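Local coordinates for protein HTH-type transcriptional regulator PrpR (Mycobacterium tuberculosis, PDB 6D2S) that regulates, as a DNA-binding transcription factor, expression of the enzymes that break down short-chain fatty acids through the glyoxylate and methylcitrate cycles, at residues R27-S32 and L135-E140; A65-H70 and I91-A96; G180-F185 and L269-K274. One frame throughout, in Å; residues are numbered along the deposited sequence. Where two conformers were deposited one is given.

Contact 1 (R27-S32 and L135-E140); sequences RMFTES and LLPYRE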
# COMPACT_ATOMS: atom_id res chain seq x y z
N ARG A 27 -8.61 14.32 -4.05
CA ARG A 27 -9.49 15.28 -4.72
C ARG A 27 -10.25 14.62 -5.86
O ARG A 27 -11.44 14.90 -6.07
CB ARG A 27 -8.67 16.48 -5.20
CG ARG A 27 -8.10 17.30 -4.04
CD ARG A 27 -7.37 18.57 -4.47
NE ARG A 27 -6.06 18.31 -5.05
CZ ARG A 27 -5.05 19.17 -5.02
NH1 ARG A 27 -5.20 20.35 -4.43
NH2 ARG A 27 -3.89 18.85 -5.58
N MET A 28 -9.60 13.73 -6.61
CA MET A 28 -10.31 13.07 -7.70
C MET A 28 -11.40 12.15 -7.16
O MET A 28 -12.51 12.11 -7.71
CB MET A 28 -9.33 12.29 -8.58
CG MET A 28 -9.94 11.87 -9.90
SD MET A 28 -8.72 11.02 -10.92
CE MET A 28 -7.36 12.16 -10.83
N PHE A 29 -11.10 11.41 -6.09
CA PHE A 29 -12.11 10.59 -5.42
C PHE A 29 -13.31 11.43 -5.01
O PHE A 29 -14.46 11.07 -5.30
CB PHE A 29 -11.46 9.90 -4.21
CG PHE A 29 -12.38 8.97 -3.44
CD1 PHE A 29 -13.35 9.48 -2.58
CD2 PHE A 29 -12.22 7.60 -3.54
CE1 PHE A 29 -14.17 8.62 -1.85
CE2 PHE A 29 -13.04 6.73 -2.82
CZ PHE A 29 -14.02 7.25 -1.97
N THR A 30 -13.06 12.57 -4.37
CA THR A 30 -14.14 13.40 -3.83
C THR A 30 -14.90 14.13 -4.93
O THR A 30 -16.14 14.14 -4.94
CB THR A 30 -13.56 14.40 -2.82
OG1 THR A 30 -12.92 13.69 -1.76
CG2 THR A 30 -14.67 15.28 -2.24
N GLU A 31 -14.17 14.74 -5.87
CA GLU A 31 -14.83 15.52 -6.92
C GLU A 31 -15.62 14.65 -7.88
O GLU A 31 -16.57 15.14 -8.51
CB GLU A 31 -13.79 16.34 -7.69
CG GLU A 31 -13.22 17.50 -6.89
CD GLU A 31 -12.21 18.32 -7.67
OE1 GLU A 31 -11.80 17.87 -8.77
OE2 GLU A 31 -11.82 19.41 -7.19
N SER A 32 -15.26 13.38 -8.02
CA SER A 32 -16.02 12.49 -8.89
C SER A 32 -17.16 11.79 -8.16
O SER A 32 -17.85 10.97 -8.76
CB SER A 32 -15.08 11.46 -9.55
OG SER A 32 -14.50 10.60 -8.60
N LEU A 135 -7.95 4.41 -3.46
CA LEU A 135 -8.79 3.43 -2.77
C LEU A 135 -8.98 3.79 -1.30
O LEU A 135 -10.03 3.47 -0.71
CB LEU A 135 -8.17 2.04 -2.86
CG LEU A 135 -8.54 1.24 -4.11
CD1 LEU A 135 -8.18 2.02 -5.37
CD2 LEU A 135 -7.86 -0.10 -4.06
N LEU A 136 -7.98 4.40 -0.68
CA LEU A 136 -7.99 4.72 0.74
C LEU A 136 -7.73 6.21 0.87
O LEU A 136 -6.63 6.64 1.24
CB LEU A 136 -6.95 3.88 1.49
CG LEU A 136 -7.09 2.38 1.22
CD1 LEU A 136 -5.84 1.62 1.72
CD2 LEU A 136 -8.38 1.85 1.87
N PRO A 137 -8.73 7.03 0.55
CA PRO A 137 -8.52 8.48 0.56
C PRO A 137 -8.12 8.96 1.95
O PRO A 137 -8.67 8.52 2.96
CB PRO A 137 -9.88 9.05 0.11
CG PRO A 137 -10.86 7.95 0.37
CD PRO A 137 -10.09 6.67 0.13
N TYR A 138 -7.18 9.90 1.98
CA TYR A 138 -6.40 10.14 3.20
C TYR A 138 -7.28 10.44 4.42
O TYR A 138 -7.17 9.76 5.44
CB TYR A 138 -5.40 11.29 2.97
CG TYR A 138 -4.33 11.34 4.04
CD1 TYR A 138 -4.62 11.84 5.32
CD2 TYR A 138 -3.04 10.87 3.79
CE1 TYR A 138 -3.66 11.87 6.31
CE2 TYR A 138 -2.06 10.90 4.79
CZ TYR A 138 -2.38 11.41 6.05
OH TYR A 138 -1.42 11.45 7.03
N ARG A 139 -8.10 11.49 4.35
CA ARG A 139 -8.80 11.91 5.56
C ARG A 139 -9.80 10.85 6.01
O ARG A 139 -9.94 10.58 7.21
CB ARG A 139 -9.52 13.25 5.33
CG ARG A 139 -8.59 14.45 5.19
CD ARG A 139 -9.40 15.73 5.13
NE ARG A 139 -8.56 16.91 4.95
CZ ARG A 139 -9.03 18.15 4.83
NH1 ARG A 139 -10.34 18.37 4.86
NH2 ARG A 139 -8.19 19.17 4.68
N GLU A 140 -10.51 10.25 5.06
CA GLU A 140 -11.46 9.20 5.41
C GLU A 140 -10.75 8.00 6.01
O GLU A 140 -11.21 7.43 7.01
CB GLU A 140 -12.26 8.79 4.16
CG GLU A 140 -13.23 7.65 4.42
CD GLU A 140 -14.06 7.29 3.19
OE1 GLU A 140 -14.19 8.13 2.27
OE2 GLU A 140 -14.56 6.15 3.14
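Phe29, in the last turn of helix 19-31, faces Pro137, the N-cap residue of helix 138-147, with their CA atoms 7.3 Å apart. The pair is a proline-aromatic CH-pi contact that joins the C-terminal turn of helix 19-31 to the junction between helices 116-135 and 138-147, the latter within the IrrE N-terminal-like region. Pro137 CG stands over the centre of the Phe29 ring, 3.9 Å from its centroid and only 5° off the ring normal, so the pyrrolidine presents its outermost carbon to the face. Phe29 reaches it with CG anti to the backbone N (chi1 -178°), which directs the ring toward Pro137. Glu140, in the first turn of helix 138-147, adds its carboxylate beside the ring: OE1 comes obliquely to within 4.1 Å of Phe29 CE1, the ring and carboxylate planes 78° apart. Its other oxygen, OE2, is hydrogen-bonded to Thr36 OG1, which helps to fix the carboxylate. Phe29 also packs on Leu39 and Met34, while Glu26 touches Pro137 and its OE2 accepts a hydrogen bond from Arg139 N. No hydrogen bond spans the two segments; the join rests mainly on the proline-ring contact. Where helix 19-31 ends, Met28 O takes two donors, the backbone N of Ser32 and its hydroxyl, with Ser32 OG lying 2.7 Å from Met28 O.

Contact 2 (A65-H70 and I91-A96); sequences AKRRYH and IATQLA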
# COMPACT_ATOMS: atom_id res chain seq x y z
N ALA A 65 -0.57 -11.75 -15.75
CA ALA A 65 -0.51 -10.40 -15.21
C ALA A 65 -1.84 -10.04 -14.55
O ALA A 65 -2.87 -10.68 -14.78
CB ALA A 65 -0.17 -9.41 -16.32
N LYS A 66 -1.81 -9.00 -13.71
CA LYS A 66 -3.06 -8.51 -13.13
C LYS A 66 -3.77 -7.51 -14.04
O LYS A 66 -4.96 -7.25 -13.84
CB LYS A 66 -2.82 -7.86 -11.76
CG LYS A 66 -2.34 -8.84 -10.68
CD LYS A 66 -2.26 -8.16 -9.32
CE LYS A 66 -1.83 -9.14 -8.23
NZ LYS A 66 -1.99 -8.55 -6.86
N ARG A 67 -3.07 -6.95 -15.02
CA ARG A 67 -3.69 -6.05 -15.97
C ARG A 67 -2.86 -6.01 -17.24
O ARG A 67 -1.69 -6.40 -17.26
CB ARG A 67 -3.85 -4.63 -15.39
CG ARG A 67 -2.54 -3.86 -15.33
CD ARG A 67 -2.71 -2.44 -14.75
NE ARG A 67 -1.42 -1.76 -14.79
CZ ARG A 67 -0.50 -1.83 -13.83
NH1 ARG A 67 -0.72 -2.55 -12.73
NH2 ARG A 67 0.64 -1.18 -13.96
N ARG A 68 -3.50 -5.56 -18.32
CA ARG A 68 -2.82 -5.30 -19.59
C ARG A 68 -3.52 -4.12 -20.24
O ARG A 68 -4.72 -4.19 -20.51
CB ARG A 68 -2.84 -6.52 -20.52
CG ARG A 68 -2.01 -6.36 -21.80
CD ARG A 68 -0.53 -6.26 -21.49
NE ARG A 68 0.29 -5.91 -22.65
CZ ARG A 68 1.02 -6.78 -23.34
NH1 ARG A 68 1.05 -8.06 -22.98
NH2 ARG A 68 1.73 -6.37 -24.37
N TYR A 69 -2.78 -3.04 -20.47
CA TYR A 69 -3.34 -1.88 -21.13
C TYR A 69 -3.11 -1.99 -22.63
O TYR A 69 -2.01 -2.33 -23.07
CB TYR A 69 -2.72 -0.60 -20.57
CG TYR A 69 -3.34 0.65 -21.15
CD1 TYR A 69 -4.72 0.83 -21.10
CD2 TYR A 69 -2.56 1.64 -21.73
CE1 TYR A 69 -5.30 1.96 -21.63
CE2 TYR A 69 -3.14 2.77 -22.26
CZ TYR A 69 -4.51 2.93 -22.20
OH TYR A 69 -5.10 4.04 -22.73
N HIS A 70 -4.16 -1.73 -23.41
CA HIS A 70 -4.12 -1.74 -24.87
C HIS A 70 -4.21 -0.29 -25.35
O HIS A 70 -5.31 0.23 -25.61
CB HIS A 70 -5.27 -2.58 -25.44
CG HIS A 70 -5.15 -4.05 -25.15
ND1 HIS A 70 -4.95 -4.99 -26.14
CD2 HIS A 70 -5.20 -4.74 -23.98
CE1 HIS A 70 -4.89 -6.19 -25.60
NE2 HIS A 70 -5.03 -6.07 -24.29
N ILE A 91 -7.04 -0.59 -11.73
CA ILE A 91 -7.59 0.48 -12.55
C ILE A 91 -7.02 1.82 -12.11
O ILE A 91 -6.67 2.67 -12.94
CB ILE A 91 -9.13 0.48 -12.47
CG1 ILE A 91 -9.68 -0.86 -12.96
CG2 ILE A 91 -9.70 1.64 -13.30
CD1 ILE A 91 -11.15 -1.14 -12.48
N ALA A 92 -6.92 2.03 -10.79
CA ALA A 92 -6.38 3.30 -10.31
C ALA A 92 -4.90 3.42 -10.61
O ALA A 92 -4.41 4.54 -10.83
CB ALA A 92 -6.65 3.43 -8.79
N THR A 93 -4.17 2.30 -10.64
CA THR A 93 -2.77 2.34 -11.06
C THR A 93 -2.66 2.83 -12.50
O THR A 93 -1.87 3.72 -12.80
CB THR A 93 -2.11 0.97 -10.89
OG1 THR A 93 -2.07 0.64 -9.50
CG2 THR A 93 -0.67 1.00 -11.42
N GLN A 94 -3.50 2.28 -13.39
CA GLN A 94 -3.49 2.74 -14.78
C GLN A 94 -3.96 4.19 -14.90
O GLN A 94 -3.45 4.94 -15.74
CB GLN A 94 -4.37 1.82 -15.65
CG GLN A 94 -4.18 2.06 -17.15
CD GLN A 94 -2.78 1.69 -17.59
OE1 GLN A 94 -2.14 2.41 -18.37
NE2 GLN A 94 -2.30 0.56 -17.10
N LEU A 95 -4.91 4.60 -14.06
CA LEU A 95 -5.36 5.99 -14.05
C LEU A 95 -4.19 6.93 -13.76
O LEU A 95 -4.05 7.98 -14.39
CB LEU A 95 -6.47 6.18 -13.01
CG LEU A 95 -6.81 7.62 -12.56
CD1 LEU A 95 -7.14 8.51 -13.72
CD2 LEU A 95 -7.98 7.60 -11.55
N ALA A 96 -3.33 6.55 -12.82
CA ALA A 96 -2.14 7.35 -12.55
C ALA A 96 -1.22 7.38 -13.76
O ALA A 96 -0.70 8.43 -14.13
CB ALA A 96 -1.39 6.81 -11.33
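Arg67 chi1 of 75° sets CG between its own backbone N and carbonyl carbon, and the chain then runs straight from CG to NE toward helix 84-99; Gln94 bends about its CB-CG bond (chi2 65°) to lay its amide over Tyr69, two residues along strand 67-70 from the arginine. The axes of strand 67-70 and helix segment 91-96 approach to 10.0 Å, their directions 39° apart, an outer strand of the three-stranded mixed sheet packed against a helix of the IrrE N-terminal-like region. The Gln94 amide stacks on one face of the Tyr69 ring, the two planes nearly parallel and displaced toward the rim; Gln94 CD lies 3.8 Å from Tyr69 CG. The same amide group sits at the edge of the Arg67 guanidinium, near its plane. Thr93 meets that guanidinium from another side: its methyl CG2 rests over one face, 3.6 Å from Arg67 NH2 and 3.7 Å from Arg67 CZ. The hydroxyl of Thr93 is turned back to hydrogen-bond with Phe89 O, which leaves the methyl for the arginine. Arg67 NH1 hydrogen-bonds to Gln90 OE1, one turn earlier on the helix than Gln94; this bond orients the guanidinium while the methyl packs on its face. Leu76 of the neighbouring strand touches Arg67, Tyr69 and Gln94. Strand and helix are thus joined mainly by flat polar groups laid against a ring and a methyl, and because Gln90, Thr93 and Gln94 are all neutral, the contact itself supplies no countercharge to the arginine.

Contact 3 (G180-F185 and L269-K274); sequences GIPFIF and LAHAHK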
# COMPACT_ATOMS: atom_id res chain seq x y z
N GLY A 180 -0.85 9.97 11.00
CA GLY A 180 -1.21 8.79 11.75
C GLY A 180 -0.05 8.33 12.62
O GLY A 180 1.00 8.97 12.70
N ILE A 181 -0.26 7.21 13.30
CA ILE A 181 0.86 6.61 14.05
C ILE A 181 2.04 6.39 13.10
O ILE A 181 1.84 5.84 11.99
CB ILE A 181 0.44 5.28 14.69
CG1 ILE A 181 -0.62 5.52 15.76
CG2 ILE A 181 1.67 4.55 15.22
CD1 ILE A 181 -1.28 4.23 16.28
N PRO A 182 3.27 6.76 13.46
CA PRO A 182 4.41 6.47 12.59
C PRO A 182 4.79 4.99 12.68
O PRO A 182 5.11 4.50 13.77
CB PRO A 182 5.53 7.37 13.14
CG PRO A 182 4.92 8.18 14.23
CD PRO A 182 3.64 7.56 14.64
N PHE A 183 4.74 4.29 11.55
CA PHE A 183 5.02 2.86 11.51
C PHE A 183 6.29 2.57 10.74
O PHE A 183 6.65 3.29 9.80
CB PHE A 183 3.88 2.07 10.85
CG PHE A 183 2.62 1.97 11.67
CD1 PHE A 183 2.57 1.16 12.80
CD2 PHE A 183 1.47 2.64 11.27
CE1 PHE A 183 1.40 1.05 13.53
CE2 PHE A 183 0.29 2.53 11.99
CZ PHE A 183 0.26 1.73 13.13
N ILE A 184 6.98 1.49 11.14
CA ILE A 184 7.91 0.77 10.27
C ILE A 184 7.13 -0.32 9.56
O ILE A 184 6.46 -1.13 10.22
CB ILE A 184 9.07 0.16 11.08
CG1 ILE A 184 9.87 1.23 11.83
CG2 ILE A 184 9.95 -0.70 10.17
CD1 ILE A 184 10.78 0.64 12.89
N PHE A 185 7.22 -0.35 8.24
CA PHE A 185 6.56 -1.39 7.44
C PHE A 185 7.59 -2.43 7.02
O PHE A 185 8.65 -2.09 6.50
CB PHE A 185 5.88 -0.76 6.23
CG PHE A 185 5.31 -1.75 5.25
CD1 PHE A 185 6.10 -2.28 4.23
CD2 PHE A 185 3.98 -2.13 5.31
CE1 PHE A 185 5.58 -3.19 3.32
CE2 PHE A 185 3.45 -3.02 4.39
CZ PHE A 185 4.24 -3.56 3.40
N LEU A 269 6.66 1.88 21.21
CA LEU A 269 5.78 1.47 22.28
C LEU A 269 4.97 2.64 22.82
O LEU A 269 3.84 2.45 23.28
CB LEU A 269 6.61 0.81 23.39
CG LEU A 269 5.83 -0.08 24.35
CD1 LEU A 269 5.06 -1.14 23.61
CD2 LEU A 269 6.78 -0.68 25.39
N ALA A 270 5.51 3.87 22.74
CA ALA A 270 4.80 5.05 23.23
C ALA A 270 3.59 5.45 22.39
O ALA A 270 2.82 6.31 22.82
CB ALA A 270 5.77 6.23 23.32
N HIS A 271 3.42 4.88 21.19
CA HIS A 271 2.20 5.09 20.42
C HIS A 271 1.22 3.93 20.52
O HIS A 271 0.09 4.06 20.04
CB HIS A 271 2.53 5.30 18.93
CG HIS A 271 3.32 6.55 18.66
ND1 HIS A 271 2.76 7.80 18.74
CD2 HIS A 271 4.61 6.73 18.30
CE1 HIS A 271 3.68 8.71 18.44
NE2 HIS A 271 4.81 8.08 18.17
N ALA A 272 1.63 2.82 21.13
CA ALA A 272 0.85 1.59 21.01
C ALA A 272 -0.49 1.64 21.74
O ALA A 272 -1.32 0.75 21.53
CB ALA A 272 1.66 0.40 21.52
N HIS A 273 -0.74 2.64 22.59
CA HIS A 273 -2.02 2.63 23.28
C HIS A 273 -3.18 2.88 22.32
O HIS A 273 -4.32 2.52 22.64
CB HIS A 273 -2.04 3.63 24.43
CG HIS A 273 -1.92 5.06 24.01
ND1 HIS A 273 -0.74 5.61 23.57
CD2 HIS A 273 -2.83 6.07 23.99
CE1 HIS A 273 -0.93 6.89 23.27
NE2 HIS A 273 -2.19 7.19 23.52
N LYS A 274 -2.93 3.48 21.16
CA LYS A 274 -3.98 3.70 20.17
C LYS A 274 -4.27 2.46 19.33
O LYS A 274 -5.19 2.50 18.51
CB LYS A 274 -3.59 4.86 19.25
CG LYS A 274 -3.36 6.17 20.00
CD LYS A 274 -2.24 6.99 19.36
CE LYS A 274 -2.54 7.35 17.92
NZ LYS A 274 -3.53 8.46 17.79
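Pro182 sets CD over the face of the His271 imidazole, above its centre, 3.8 Å from the centroid and 12° off the ring normal, a CH-pi contact in which the proline side chain crosses the histidine at about a right angle. Pro182 CG is also near, 3.9 Å from His271 NE2. Ile181, the preceding residue, touches both His271 and Lys274. Its CG2 branch meets His271 CB at 3.9 Å, and its other branch runs alongside the lysine chain, where Ile181 CG1 is a tight 3.4 Å from Lys274 CE and Ile181 CD1 is 3.8 Å from Lys274 CB. Both Ile181 branches are used because CG1 stands anti to the carbonyl carbon while CG2 lies anti to the backbone N (chi1 -66°). The lysine folds back through bends at chi2, chi3 and chi4, bringing its methylene carbons against the isoleucine while its ammonium group leaves the contact for a salt bridge between NZ and Glu146 OE1 on helix 138-147. On the other segment the 3-10 turns put His271 and Lys274 on one side, one turn apart, with Lys274 N bonded to His271 O. Ile181 N is hydrogen-bonded to Tyr150 OH, and the Ile181 side chain also touches Leu275 and Cys267. Pro182 lies against Ser199, a residue of the sodium site, whose ion is about 8 Å from the proline side chain. The contact lies in the C-terminal ScfR region, where the start of strand 183-189 meets the end of its antiparallel neighbour, strand 261-268; residues 180-182 lead into the first, the 3-10 segment follows the second, and helix 138-147 is tied on through Glu146.

How the contacts relate
Contact 2 lies, in sequence, between the two halves of contact 1, and contact 3 follows both. Contacts 1 and 2 have centres about 19 Å apart and share helical packing: Met28 SD lies 3.6 Å from Leu95 CD2 and Leu135 CD1 4.0 Å from Ala92 CB, so helix 84-99 serves both. Contact 3, at the end of two strands of the five-stranded sheet of the C-terminal ScfR region, is about 24 Å from contact 1 between centres and meets it only loosely, near Tyr138 and Gly180. Its centre is about 33 Å from that of contact 2, on the opposite side of the chain's centre. Helix 138-147 begins in contact 1 and reaches contact 3 through Glu146, spanning the two regions of this regulator fragment.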